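Local coordinates for peptidase M16 domain protein (Alicyclobacillus acidocaldarius subsp. acidocaldarius DSM 446, PDB 4XEA), which is probably a metal-dependent peptidase of the M16 family, binding a divalent metal ion at its likely hydrolytic site, at residues V255-A260 with E408-D413; A155-H160 with F313-V318; S266-Q271 with Y307-T312. All coordinates share one frame; numbering follows the deposited sequence.

Interaction 1. Residues V255-A260 with E408-D413; sequences VGWKEA and EHLRED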
ATOM      1  N   VAL A 255      -1.624  23.206   3.175  1.00 40.74           N
ATOM      2  CA  VAL A 255      -1.077  24.386   2.581  1.00 39.17           C
ATOM      3  C   VAL A 255      -0.686  24.029   1.143  1.00 38.87           C
ATOM      4  O   VAL A 255      -0.036  22.974   0.898  1.00 39.39           O
ATOM      5  CB  VAL A 255       0.163  24.889   3.325  1.00 40.48           C
ATOM      6  CG1 VAL A 255       0.619  26.245   2.709  1.00 39.66           C
ATOM      7  CG2 VAL A 255      -0.111  25.042   4.839  1.00 43.16           C
ATOM      8  N   GLY A 256      -1.111  24.864   0.198  1.00 36.49           N
ATOM      9  CA  GLY A 256      -0.802  24.661  -1.181  1.00 36.06           C
ATOM     10  C   GLY A 256      -0.234  25.862  -1.896  1.00 35.57           C
ATOM     11  O   GLY A 256      -0.416  26.994  -1.475  1.00 35.77           O
ATOM     12  N   TRP A 257       0.485  25.589  -2.987  1.00 35.52           N
ATOM     13  CA  TRP A 257       1.037  26.624  -3.865  1.00 34.29           C
ATOM     14  C   TRP A 257       0.655  26.312  -5.293  1.00 33.88           C
ATOM     15  O   TRP A 257       0.758  25.186  -5.747  1.00 33.07           O
ATOM     16  CB  TRP A 257       2.547  26.707  -3.744  1.00 34.68           C
ATOM     17  CG  TRP A 257       3.003  27.211  -2.401  1.00 38.06           C
ATOM     18  CD1 TRP A 257       3.314  28.486  -2.065  1.00 38.97           C
ATOM     19  CD2 TRP A 257       3.232  26.413  -1.230  1.00 38.90           C
ATOM     20  NE1 TRP A 257       3.758  28.541  -0.750  1.00 40.67           N
ATOM     21  CE2 TRP A 257       3.670  27.287  -0.207  1.00 42.90           C
ATOM     22  CE3 TRP A 257       3.104  25.046  -0.952  1.00 38.03           C
ATOM     23  CZ2 TRP A 257       3.972  26.832   1.093  1.00 43.08           C
ATOM     24  CZ3 TRP A 257       3.374  24.591   0.324  1.00 40.38           C
ATOM     25  CH2 TRP A 257       3.813  25.482   1.339  1.00 42.22           C
ATOM     26  N   LYS A 258       0.217  27.350  -5.990  1.00 33.96           N
ATOM     27  CA  LYS A 258      -0.345  27.254  -7.320  1.00 34.58           C
ATOM     28  C   LYS A 258       0.748  27.579  -8.363  1.00 33.42           C
ATOM     29  O   LYS A 258       1.273  28.697  -8.355  1.00 34.71           O
ATOM     30  CB  LYS A 258      -1.411  28.357  -7.407  1.00 34.58           C
ATOM     31  CG  LYS A 258      -2.312  28.337  -8.647  1.00 34.99           C
ATOM     32  CD  LYS A 258      -3.309  29.467  -8.570  1.00 36.66           C
ATOM     33  CE  LYS A 258      -4.322  29.303  -9.637  1.00 37.10           C
ATOM     34  NZ  LYS A 258      -5.284  30.376  -9.625  1.00 36.14           N
ATOM     35  N   GLU A 259       1.026  26.664  -9.294  1.00 34.32           N
ATOM     36  CA  GLU A 259       1.833  27.010 -10.464  1.00 34.55           C
ATOM     37  C   GLU A 259       1.059  27.972 -11.378  1.00 35.05           C
ATOM     38  O   GLU A 259      -0.168  27.827 -11.549  1.00 34.50           O
ATOM     39  CB  GLU A 259       2.242  25.796 -11.300  1.00 35.41           C
ATOM     40  CG  GLU A 259       3.095  24.754 -10.617  1.00 37.17           C
ATOM     41  CD  GLU A 259       4.566  25.155 -10.487  1.00 38.04           C
ATOM     42  OE1 GLU A 259       4.995  26.225 -11.002  1.00 40.02           O
ATOM     43  OE2 GLU A 259       5.294  24.352  -9.863  1.00 38.33           O
ATOM     44  N   ALA A 260       1.772  28.903 -12.008  1.00 35.54           N
ATOM     45  CA  ALA A 260       1.142  29.844 -12.941  1.00 36.50           C
ATOM     46  C   ALA A 260       0.610  29.124 -14.193  1.00 37.29           C
ATOM     47  O   ALA A 260      -0.320  29.606 -14.844  1.00 36.75           O
ATOM     48  CB  ALA A 260       2.164  30.974 -13.366  1.00 37.87           C
ATOM     49  N   GLU A 408      10.716  30.643  -7.590  1.00 46.55           N
ATOM     50  CA  GLU A 408       9.657  30.685  -8.600  1.00 46.72           C
ATOM     51  C   GLU A 408       8.282  30.290  -8.053  1.00 44.08           C
ATOM     52  O   GLU A 408       7.238  30.804  -8.470  1.00 44.20           O
ATOM     53  CB  GLU A 408       9.942  29.609  -9.674  1.00 47.18           C
ATOM     54  CG  GLU A 408      10.555  30.070 -10.898  1.00 53.56           C
ATOM     55  CD  GLU A 408      10.990  28.920 -11.833  1.00 55.42           C
ATOM     56  OE1 GLU A 408      10.915  27.694 -11.499  1.00 54.62           O
ATOM     57  OE2 GLU A 408      11.424  29.280 -12.939  1.00 60.37           O
ATOM     58  N   HIS A 409       8.277  29.263  -7.235  1.00 41.54           N
ATOM     59  CA  HIS A 409       7.074  28.568  -6.944  1.00 39.31           C
ATOM     60  C   HIS A 409       6.617  28.578  -5.477  1.00 39.79           C
ATOM     61  O   HIS A 409       5.426  28.672  -5.224  1.00 39.20           O
ATOM     62  CB  HIS A 409       7.217  27.119  -7.387  1.00 38.31           C
ATOM     63  CG  HIS A 409       5.985  26.310  -7.131  1.00 36.84           C
ATOM     64  ND1 HIS A 409       4.762  26.662  -7.625  1.00 35.72           N
ATOM     65  CD2 HIS A 409       5.790  25.175  -6.418  1.00 37.65           C
ATOM     66  CE1 HIS A 409       3.857  25.780  -7.237  1.00 36.71           C
ATOM     67  NE2 HIS A 409       4.456  24.861  -6.509  1.00 37.10           N
ATOM     68  N   LEU A 410       7.519  28.380  -4.524  1.00 40.16           N
ATOM     69  CA  LEU A 410       7.086  28.335  -3.137  1.00 41.12           C
ATOM     70  C   LEU A 410       7.135  29.752  -2.550  1.00 42.74           C
ATOM     71  O   LEU A 410       8.060  30.083  -1.801  1.00 44.77           O
ATOM     72  CB  LEU A 410       7.912  27.321  -2.327  1.00 42.38           C
ATOM     73  CG  LEU A 410       7.804  25.864  -2.849  1.00 41.82           C
ATOM     74  CD1 LEU A 410       8.641  24.933  -2.032  1.00 41.92           C
ATOM     75  CD2 LEU A 410       6.366  25.364  -2.920  1.00 38.57           C
ATOM     76  N   ARG A 411       6.106  30.547  -2.869  1.00 41.82           N
ATOM     77  CA  ARG A 411       6.030  31.951  -2.521  1.00 44.64           C
ATOM     78  C   ARG A 411       4.863  32.210  -1.573  1.00 44.18           C
ATOM     79  O   ARG A 411       4.170  31.288  -1.187  1.00 41.94           O
ATOM     80  CB  ARG A 411       5.903  32.816  -3.795  1.00 45.79           C
ATOM     81  CG  ARG A 411       6.916  32.489  -4.931  1.00 47.61           C
ATOM     82  CD  ARG A 411       7.011  33.619  -5.991  1.00 52.87           C
ATOM     83  NE  ARG A 411       5.682  34.133  -6.326  1.00 54.64           N
ATOM     84  CZ  ARG A 411       4.846  33.556  -7.187  1.00 56.45           C
ATOM     85  NH1 ARG A 411       5.206  32.464  -7.845  1.00 57.26           N
ATOM     86  NH2 ARG A 411       3.641  34.065  -7.407  1.00 55.19           N
ATOM     87  N   GLU A 412       4.649  33.472  -1.190  1.00 46.25           N
ATOM     88  CA  GLU A 412       3.507  33.812  -0.345  1.00 47.36           C
ATOM     89  C   GLU A 412       2.262  34.189  -1.133  1.00 46.04           C
ATOM     90  O   GLU A 412       1.141  33.896  -0.723  1.00 47.03           O
ATOM     91  CB  GLU A 412       3.892  34.954   0.599  1.00 52.33           C
ATOM     92  CG  GLU A 412       4.900  34.450   1.616  1.00 57.40           C
ATOM     93  CD  GLU A 412       4.861  35.234   2.889  1.00 65.16           C
ATOM     94  OE1 GLU A 412       5.395  36.358   2.867  1.00 66.67           O
ATOM     95  OE2 GLU A 412       4.289  34.705   3.881  1.00 68.54           O
ATOM     96  N   ASP A 413       2.438  34.801  -2.285  1.00 46.11           N
ATOM     97  CA  ASP A 413       1.292  35.320  -3.031  1.00 47.30           C
ATOM     98  C   ASP A 413       0.573  34.243  -3.877  1.00 44.61           C
ATOM     99  O   ASP A 413      -0.534  34.495  -4.363  1.00 45.73           O
ATOM    100  CB  ASP A 413       1.696  36.501  -3.900  1.00 51.55           C
ATOM    101  CG  ASP A 413       2.949  36.219  -4.686  1.00 55.52           C
ATOM    102  OD1 ASP A 413       4.020  36.728  -4.299  1.00 68.42           O
ATOM    103  OD2 ASP A 413       2.880  35.463  -5.652  1.00 59.60           O
TER
HETATM  104  O   HOH W   1       4.562  29.019  -9.209  1.00 40.52           O
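W257 and E259 pack against H409, L410 and R411 in a buried contact between the end region of strand 252-258, residues 255-260, and the end of helix 399-409. The W257 indole lies across the turn that leaves the helix. L410 CD2 rests over one face of it, 3.7 Å from W257 CD2, while V255 CG1 of the same strand covers the opposite face. At the indole edge W257 NE1 reaches R411 O at 2.8 Å, a weak bond because the N-H...O angle is only 123°. Without the indole, as with an alanine here, R411 O would probably lose this donor and a gap would open between L410 and V255. The second half of the contact is a stack of flat groups: the E259 side chain bends at chi2 (-77°) and lays its carboxylate on the H409 imidazole, the planes 4° apart and OE2 of E259 3.2 Å above the centre of the H409 ring. The carboxylate meets the ring face rather than its nitrogens end-on, and a positive charge on the imidazole may be favoured as a result. E259 OE2 also bonds Y307 and forms a salt bridge with R405, whereas H409 NE2 is tied to T316. At the ring edge a water lies 2.8 Å from H409 ND1. The chain leaves the helix through an inverse gamma turn centred on L410, and R411 NH1 turns back to E408 O at 2.7 Å. Backbone bonds from W257 to T316 and from G256 to V416 place this strand between strands 314-321 and 415-422; L336 of helix 325-342 touches W257, and helix 265-283 brings M275 to H409 and L282 to L410.

Interaction 2. Residues A155-H160 with F313-V318; sequences AMYHEH and FGYTLV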
ATOM      1  N   ALA A 155     -10.494  26.904  -3.417  1.00 41.45           N
ATOM      2  CA  ALA A 155      -9.908  28.181  -2.997  1.00 42.78           C
ATOM      3  C   ALA A 155      -8.813  28.638  -4.002  1.00 41.83           C
ATOM      4  O   ALA A 155      -8.729  29.823  -4.383  1.00 42.98           O
ATOM      5  CB  ALA A 155      -9.357  28.047  -1.571  1.00 42.56           C
HETATM    6  N   MSE A 156      -7.992  27.693  -4.441  1.00 40.52           N
HETATM    7  CA  MSE A 156      -6.863  27.989  -5.298  1.00 40.07           C
HETATM    8  C   MSE A 156      -7.240  28.438  -6.726  1.00 38.95           C
HETATM    9  O   MSE A 156      -6.644  29.387  -7.249  1.00 37.46           O
HETATM   10  CB  MSE A 156      -5.925  26.780  -5.334  1.00 38.49           C
HETATM   11  CG  MSE A 156      -4.717  26.893  -6.208  1.00 40.07           C
HETATM   12 SE   MSE A 156      -3.466  25.403  -6.019  0.79 42.10          SE
HETATM   13  CE  MSE A 156      -2.882  25.728  -4.308  1.00 30.39           C
ATOM     14  N   TYR A 157      -8.221  27.761  -7.322  1.00 38.32           N
ATOM     15  CA  TYR A 157      -8.512  27.884  -8.740  1.00 37.44           C
ATOM     16  C   TYR A 157      -9.784  28.700  -8.957  1.00 38.76           C
ATOM     17  O   TYR A 157     -10.816  28.456  -8.342  1.00 39.10           O
ATOM     18  CB  TYR A 157      -8.557  26.474  -9.432  1.00 37.15           C
ATOM     19  CG  TYR A 157      -7.209  25.897  -9.606  1.00 35.04           C
ATOM     20  CD1 TYR A 157      -6.388  26.284 -10.673  1.00 35.70           C
ATOM     21  CD2 TYR A 157      -6.681  25.004  -8.668  1.00 33.32           C
ATOM     22  CE1 TYR A 157      -5.086  25.750 -10.837  1.00 33.83           C
ATOM     23  CE2 TYR A 157      -5.395  24.475  -8.826  1.00 33.56           C
ATOM     24  CZ  TYR A 157      -4.597  24.876  -9.871  1.00 33.27           C
ATOM     25  OH  TYR A 157      -3.347  24.374  -9.942  1.00 31.84           O
ATOM     26  N   HIS A 158      -9.704  29.695  -9.844  1.00 38.09           N
ATOM     27  CA  HIS A 158     -10.849  30.498 -10.198  1.00 39.28           C
ATOM     28  C   HIS A 158     -11.802  29.796 -11.172  1.00 39.96           C
ATOM     29  O   HIS A 158     -13.015  29.905 -11.014  1.00 39.57           O
ATOM     30  CB  HIS A 158     -10.424  31.815 -10.877  1.00 40.07           C
ATOM     31  CG  HIS A 158      -9.610  32.723 -10.007  1.00 38.24           C
ATOM     32  ND1 HIS A 158     -10.029  33.988  -9.655  1.00 38.09           N
ATOM     33  CD2 HIS A 158      -8.378  32.571  -9.475  1.00 35.46           C
ATOM     34  CE1 HIS A 158      -9.107  34.550  -8.891  1.00 38.21           C
ATOM     35  NE2 HIS A 158      -8.108  33.698  -8.751  1.00 36.12           N
ATOM     36  N   GLU A 159     -11.244  29.210 -12.224  1.00 39.72           N
ATOM     37  CA  GLU A 159     -12.031  28.738 -13.387  1.00 42.14           C
ATOM     38  C   GLU A 159     -11.574  27.374 -13.924  1.00 39.65           C
ATOM     39  O   GLU A 159     -12.355  26.701 -14.569  1.00 39.55           O
ATOM     40  CB  GLU A 159     -11.864  29.680 -14.605  1.00 44.16           C
ATOM     41  CG  GLU A 159     -12.273  31.072 -14.481  1.00 51.81           C
ATOM     42  CD  GLU A 159     -11.329  32.028 -15.274  1.00 57.82           C
ATOM     43  OE1 GLU A 159     -11.266  31.957 -16.540  1.00 58.57           O
ATOM     44  OE2 GLU A 159     -10.684  32.878 -14.593  1.00 59.98           O
ATOM     45  N   HIS A 160     -10.300  27.017 -13.747  1.00 37.80           N
ATOM     46  CA  HIS A 160      -9.759  25.773 -14.268  1.00 37.12           C
ATOM     47  C   HIS A 160     -10.623  24.559 -13.809  1.00 37.26           C
ATOM     48  O   HIS A 160     -11.022  24.507 -12.644  1.00 36.99           O
ATOM     49  CB  HIS A 160      -8.308  25.586 -13.824  1.00 35.56           C
ATOM     50  CG  HIS A 160      -7.568  24.542 -14.607  1.00 36.25           C
ATOM     51  ND1 HIS A 160      -7.854  23.196 -14.514  1.00 36.02           N
ATOM     52  CD2 HIS A 160      -6.597  24.660 -15.551  1.00 36.02           C
ATOM     53  CE1 HIS A 160      -7.072  22.525 -15.342  1.00 36.91           C
ATOM     54  NE2 HIS A 160      -6.301  23.386 -15.985  1.00 36.68           N
ATOM     55  N   PHE A 313      -1.921  22.714 -15.662  1.00 34.07           N
ATOM     56  CA  PHE A 313      -1.922  23.215 -14.268  1.00 33.17           C
ATOM     57  C   PHE A 313      -0.886  22.486 -13.461  1.00 32.05           C
ATOM     58  O   PHE A 313      -0.379  21.441 -13.878  1.00 33.05           O
ATOM     59  CB  PHE A 313      -3.298  22.980 -13.640  1.00 32.51           C
ATOM     60  CG  PHE A 313      -3.603  21.536 -13.385  1.00 34.51           C
ATOM     61  CD1 PHE A 313      -3.311  20.965 -12.136  1.00 35.67           C
ATOM     62  CD2 PHE A 313      -4.114  20.723 -14.371  1.00 35.01           C
ATOM     63  CE1 PHE A 313      -3.537  19.647 -11.888  1.00 37.89           C
ATOM     64  CE2 PHE A 313      -4.359  19.381 -14.120  1.00 37.30           C
ATOM     65  CZ  PHE A 313      -4.060  18.834 -12.885  1.00 36.81           C
ATOM     66  N   GLY A 314      -0.569  23.018 -12.300  1.00 31.79           N
ATOM     67  CA  GLY A 314       0.211  22.289 -11.316  1.00 32.86           C
ATOM     68  C   GLY A 314       0.097  22.902  -9.933  1.00 32.17           C
ATOM     69  O   GLY A 314      -0.181  24.107  -9.789  1.00 31.26           O
ATOM     70  N   TYR A 315       0.352  22.084  -8.911  1.00 33.88           N
ATOM     71  CA  TYR A 315       0.367  22.594  -7.519  1.00 34.41           C
ATOM     72  C   TYR A 315       1.167  21.725  -6.564  1.00 35.51           C
ATOM     73  O   TYR A 315       1.380  20.530  -6.827  1.00 33.26           O
ATOM     74  CB  TYR A 315      -1.053  22.710  -6.974  1.00 34.47           C
ATOM     75  CG  TYR A 315      -1.879  21.457  -7.045  1.00 35.27           C
ATOM     76  CD1 TYR A 315      -1.798  20.464  -6.047  1.00 34.75           C
ATOM     77  CD2 TYR A 315      -2.732  21.217  -8.121  1.00 37.81           C
ATOM     78  CE1 TYR A 315      -2.526  19.282  -6.145  1.00 38.22           C
ATOM     79  CE2 TYR A 315      -3.479  20.061  -8.187  1.00 38.29           C
ATOM     80  CZ  TYR A 315      -3.363  19.098  -7.214  1.00 39.36           C
ATOM     81  OH  TYR A 315      -4.087  17.945  -7.299  1.00 43.15           O
ATOM     82  N   THR A 316       1.600  22.356  -5.463  1.00 35.42           N
ATOM     83  CA  THR A 316       2.185  21.668  -4.304  1.00 36.50           C
ATOM     84  C   THR A 316       1.150  21.643  -3.172  1.00 37.36           C
ATOM     85  O   THR A 316       0.393  22.640  -2.994  1.00 35.77           O
ATOM     86  CB  THR A 316       3.447  22.446  -3.834  1.00 37.23           C
ATOM     87  OG1 THR A 316       4.376  22.531  -4.916  1.00 37.57           O
ATOM     88  CG2 THR A 316       4.077  21.823  -2.616  1.00 36.29           C
ATOM     89  N   LEU A 317       1.090  20.509  -2.445  1.00 37.97           N
ATOM     90  CA  LEU A 317       0.316  20.349  -1.221  1.00 40.00           C
ATOM     91  C   LEU A 317       1.149  19.778  -0.086  1.00 41.57           C
ATOM     92  O   LEU A 317       1.879  18.774  -0.274  1.00 42.20           O
ATOM     93  CB  LEU A 317      -0.780  19.322  -1.431  1.00 42.44           C
ATOM     94  CG  LEU A 317      -1.884  19.640  -2.408  1.00 45.96           C
ATOM     95  CD1 LEU A 317      -2.915  18.462  -2.289  1.00 50.08           C
ATOM     96  CD2 LEU A 317      -2.513  21.009  -2.079  1.00 48.60           C
ATOM     97  N   VAL A 318       1.013  20.363   1.098  1.00 40.35           N
ATOM     98  CA  VAL A 318       1.702  19.882   2.282  1.00 42.44           C
ATOM     99  C   VAL A 318       0.727  19.909   3.438  1.00 41.82           C
ATOM    100  O   VAL A 318      -0.020  20.882   3.602  1.00 40.79           O
ATOM    101  CB  VAL A 318       2.901  20.797   2.651  1.00 43.31           C
ATOM    102  CG1 VAL A 318       3.633  20.290   3.923  1.00 45.44           C
ATOM    103  CG2 VAL A 318       3.877  20.911   1.476  1.00 44.16           C
TER
HETATM  104  O   HOH W   2      -1.875  25.738 -11.822  1.00 31.79           O
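H160 and F313 cross at about a right angle, their rings inclined at 64° with centroids 5.2 Å apart, an oblique aromatic pair. F313 CB lies over one face of the imidazole, toward its rim, and H160 CE1 approaches F313 CD2 to 3.6 Å. The F313 torsion (chi1 70°) sets CG between the backbone N and the carbonyl carbon, which brings the ring edge CD2 to H160 CE1. The imidazole is fixed at both nitrogens, by T312 OG1 at NE2 and by the backbone N of V162 at ND1, while F92 meets the F313 ring edge-to-face. Y157 crosses Y315 with its hydroxyl leading: Y157 OH comes in near the plane of the Y315 ring, at its edge, 3.7 Å from Y315 CD2. The same hydroxyl donates to a water at 2.7 Å, which also accepts from G314 N, so one water links the two segments. The contact joins the end of helix 144-156 and the loop after it, in the part of the chain related to the M16 peptidase domain, to strand 314-321 of a sheet in the part related to the inactive M16 domain; such pairing of homologous halves is characteristic of the family. At the end of the helix, selenomethionine M156 reaches out from the last turn and bends at chi3 (-68°). Its SE lies 3.7 Å from Y315 CB and obliquely beside the Y315 ring, a Met-aromatic contact. The far end of Y315 is held by a hydrogen bond between its hydroxyl and that of Y149, back on helix 144-156.

Interaction 3. Residues S266-Q271 with Y307-T312; sequences SNLIEQ and YQLSNT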
ATOM      1  N   SER A 266       9.701  16.931 -21.594  1.00 41.61           N
ATOM      2  CA  SER A 266      10.956  16.933 -20.866  1.00 44.07           C
ATOM      3  C   SER A 266      10.964  18.068 -19.808  1.00 43.31           C
ATOM      4  O   SER A 266      11.572  17.920 -18.729  1.00 43.14           O
ATOM      5  CB  SER A 266      12.147  17.040 -21.831  1.00 47.23           C
ATOM      6  OG  SER A 266      12.213  18.386 -22.287  1.00 52.25           O
ATOM      7  N   ASN A 267      10.281  19.183 -20.070  1.00 42.36           N
ATOM      8  CA  ASN A 267      10.187  20.250 -19.071  1.00 41.56           C
ATOM      9  C   ASN A 267       9.384  19.799 -17.815  1.00 39.68           C
ATOM     10  O   ASN A 267       9.684  20.176 -16.668  1.00 38.95           O
ATOM     11  CB  ASN A 267       9.541  21.503 -19.674  1.00 42.43           C
ATOM     12  CG  ASN A 267      10.439  22.225 -20.708  1.00 47.94           C
ATOM     13  OD1 ASN A 267      11.670  22.157 -20.668  1.00 53.07           O
ATOM     14  ND2 ASN A 267       9.802  22.922 -21.635  1.00 52.09           N
ATOM     15  N   LEU A 268       8.339  19.026 -18.053  1.00 38.56           N
ATOM     16  CA  LEU A 268       7.494  18.522 -17.001  1.00 37.52           C
ATOM     17  C   LEU A 268       8.253  17.505 -16.164  1.00 38.24           C
ATOM     18  O   LEU A 268       8.197  17.543 -14.931  1.00 39.46           O
ATOM     19  CB  LEU A 268       6.238  17.891 -17.592  1.00 36.73           C
ATOM     20  CG  LEU A 268       5.272  17.251 -16.585  1.00 35.92           C
ATOM     21  CD1 LEU A 268       3.818  17.467 -17.021  1.00 35.43           C
ATOM     22  CD2 LEU A 268       5.575  15.783 -16.477  1.00 39.91           C
ATOM     23  N   ILE A 269       8.982  16.619 -16.833  1.00 39.71           N
ATOM     24  CA  ILE A 269       9.810  15.604 -16.160  1.00 40.59           C
ATOM     25  C   ILE A 269      10.814  16.295 -15.245  1.00 41.49           C
ATOM     26  O   ILE A 269      11.045  15.872 -14.088  1.00 41.00           O
ATOM     27  CB  ILE A 269      10.552  14.686 -17.148  1.00 42.20           C
ATOM     28  CG1 ILE A 269       9.605  13.691 -17.877  1.00 39.83           C
ATOM     29  CG2 ILE A 269      11.671  13.910 -16.418  1.00 42.40           C
ATOM     30  CD1 ILE A 269      10.182  13.046 -19.212  1.00 41.99           C
ATOM     31  N   GLU A 270      11.461  17.335 -15.759  1.00 42.32           N
ATOM     32  CA  GLU A 270      12.491  18.013 -14.974  1.00 43.93           C
ATOM     33  C   GLU A 270      11.880  18.710 -13.750  1.00 42.04           C
ATOM     34  O   GLU A 270      12.424  18.671 -12.645  1.00 42.11           O
ATOM     35  CB  GLU A 270      13.265  19.020 -15.862  1.00 45.57           C
ATOM     36  CG  GLU A 270      14.541  19.597 -15.239  1.00 48.73           C
ATOM     37  CD  GLU A 270      14.285  20.722 -14.220  1.00 50.78           C
ATOM     38  OE1 GLU A 270      13.163  21.288 -14.222  1.00 47.44           O
ATOM     39  OE2 GLU A 270      15.217  21.030 -13.427  1.00 50.82           O
ATOM     40  N   GLN A 271      10.783  19.403 -13.961  1.00 40.78           N
ATOM     41  CA  GLN A 271      10.171  20.202 -12.879  1.00 40.55           C
ATOM     42  C   GLN A 271       9.561  19.288 -11.790  1.00 39.56           C
ATOM     43  O   GLN A 271       9.680  19.564 -10.602  1.00 39.30           O
ATOM     44  CB  GLN A 271       9.115  21.113 -13.478  1.00 38.99           C
ATOM     45  CG  GLN A 271       8.554  22.160 -12.540  1.00 40.34           C
ATOM     46  CD  GLN A 271       7.734  23.172 -13.292  1.00 41.00           C
ATOM     47  OE1 GLN A 271       8.262  23.908 -14.112  1.00 41.31           O
ATOM     48  NE2 GLN A 271       6.450  23.219 -13.018  1.00 35.80           N
ATOM     49  N   TYR A 307       3.491  16.829  -4.989  1.00 38.66           N
ATOM     50  CA  TYR A 307       3.446  17.779  -6.109  1.00 37.71           C
ATOM     51  C   TYR A 307       2.681  17.159  -7.240  1.00 37.38           C
ATOM     52  O   TYR A 307       2.880  15.968  -7.545  1.00 38.00           O
ATOM     53  CB  TYR A 307       4.870  18.013  -6.573  1.00 36.77           C
ATOM     54  CG  TYR A 307       5.002  19.042  -7.661  1.00 36.83           C
ATOM     55  CD1 TYR A 307       4.688  20.359  -7.431  1.00 35.39           C
ATOM     56  CD2 TYR A 307       5.512  18.703  -8.931  1.00 37.67           C
ATOM     57  CE1 TYR A 307       4.793  21.318  -8.439  1.00 34.90           C
ATOM     58  CE2 TYR A 307       5.662  19.672  -9.934  1.00 38.01           C
ATOM     59  CZ  TYR A 307       5.310  20.959  -9.694  1.00 35.45           C
ATOM     60  OH  TYR A 307       5.437  21.921 -10.675  1.00 36.11           O
ATOM     61  N   GLN A 308       1.870  17.953  -7.919  0.50 36.14           N
ATOM     62  CA  GLN A 308       1.091  17.461  -9.043  0.50 35.92           C
ATOM     63  C   GLN A 308       1.303  18.401 -10.224  0.50 35.24           C
ATOM     64  O   GLN A 308       1.062  19.580 -10.087  0.50 33.95           O
ATOM     65  CB  GLN A 308      -0.387  17.416  -8.654  0.50 35.99           C
ATOM     66  CG  GLN A 308      -1.292  16.870  -9.748  0.50 37.36           C
ATOM     67  CD  GLN A 308      -1.444  15.351  -9.693  0.50 41.33           C
ATOM     68  OE1 GLN A 308      -1.768  14.786  -8.647  0.50 39.57           O
ATOM     69  NE2 GLN A 308      -1.214  14.690 -10.828  0.50 44.79           N
ATOM     70  N   LEU A 309       1.731  17.874 -11.381  1.00 34.91           N
ATOM     71  CA  LEU A 309       2.017  18.699 -12.558  1.00 34.89           C
ATOM     72  C   LEU A 309       1.443  18.022 -13.798  1.00 35.02           C
ATOM     73  O   LEU A 309       1.622  16.799 -14.012  1.00 34.58           O
ATOM     74  CB  LEU A 309       3.530  18.908 -12.731  1.00 35.13           C
ATOM     75  CG  LEU A 309       4.003  19.899 -13.823  1.00 34.61           C
ATOM     76  CD1 LEU A 309       3.374  21.289 -13.700  1.00 32.49           C
ATOM     77  CD2 LEU A 309       5.523  19.926 -13.775  1.00 33.89           C
ATOM     78  N   SER A 310       0.759  18.832 -14.590  1.00 34.65           N
ATOM     79  CA  SER A 310       0.064  18.382 -15.787  1.00 35.36           C
ATOM     80  C   SER A 310       0.338  19.448 -16.871  1.00 34.33           C
ATOM     81  O   SER A 310       1.011  20.449 -16.611  1.00 32.13           O
ATOM     82  CB  SER A 310      -1.430  18.327 -15.437  1.00 36.20           C
ATOM     83  OG  SER A 310      -2.194  17.725 -16.417  1.00 39.94           O
ATOM     84  N   ASN A 311      -0.166  19.222 -18.077  1.00 34.51           N
ATOM     85  CA  ASN A 311       0.026  20.161 -19.172  1.00 34.52           C
ATOM     86  C   ASN A 311      -0.574  21.553 -18.937  1.00 35.27           C
ATOM     87  O   ASN A 311       0.011  22.561 -19.406  1.00 35.50           O
ATOM     88  CB  ASN A 311      -0.471  19.577 -20.504  1.00 34.62           C
ATOM     89  CG  ASN A 311       0.381  18.431 -21.053  1.00 35.47           C
ATOM     90  OD1 ASN A 311      -0.069  17.762 -21.970  1.00 37.52           O
ATOM     91  ND2 ASN A 311       1.633  18.222 -20.556  1.00 33.76           N
ATOM     92  N   THR A 312      -1.707  21.645 -18.218  1.00 34.53           N
ATOM     93  CA  THR A 312      -2.410  22.910 -18.060  1.00 35.77           C
ATOM     94  C   THR A 312      -2.507  23.430 -16.617  1.00 35.05           C
ATOM     95  O   THR A 312      -3.080  24.494 -16.385  1.00 34.95           O
ATOM     96  CB  THR A 312      -3.828  22.821 -18.595  1.00 36.74           C
ATOM     97  OG1 THR A 312      -4.611  21.966 -17.721  1.00 37.49           O
ATOM     98  CG2 THR A 312      -3.799  22.264 -20.067  1.00 40.85           C
TER
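L268 lies alongside L309, the two side chains sliding past each other in opposite directions, with L268 CG 3.9 Å from L309 CD2. L309 CD2 also packs at 3.8 Å against the backbone oxygen L268 O, while L268 CD1 continues past L309 toward the backbone of S310. One turn further along the helix, Q271 crosses over both L309 and Y307. Its CG stands anti to the backbone N (chi1 -170°) and the chain stays extended, carrying the amide to the strand, where Q271 NE2 donates to Y307 OH at 2.9 Å. The bond is nearly straight, 161° at the hydrogen, and the hydroxyl lies close to the amide plane, although amide and phenol ring are themselves turned by 59°. L309 CD2 comes within 3.5 Å of Q271 NE2 from the side, so a methyl flanks the polar pair. Y307 OH is gripped a second time by E259 OE2, which helps fix the ring's position over the helix. At the far end of the contact N311 ND2 is held by the backbone oxygens of A263 and R380. Helix 265-283 and strand 304-309 run antiparallel here, their axes 9.7 Å apart. Helix 265-283 belongs to the beta-alpha-beta crossover between the parallel strands 252-258 and 304-309, with strand 314-321 between them, in the alpha/beta sandwich layering of the M16 fold.

Overall arrangement
All three contacts meet on one mixed sheet, where strand 314-321 lies between strands 252-258 and 304-309. Interactions 1 and 2, centres about 9 Å apart, are joined by H409 NE2 to T316 OG1 at 2.8 Å. Interaction 3, whose centre is about 15 Å from that of interaction 1, shares with it a short bond of 2.6 Å between E259 OE2 and Y307 OH. Interactions 2 and 3, centres about 14 Å apart, connect through H160 NE2 and T312 OG1, also 2.8 Å. None includes the nickel ligands H61, H65 and E136; interaction 2 is tied to them through the chain, since helix 123-141, which carries E136, leads into helix 144-156.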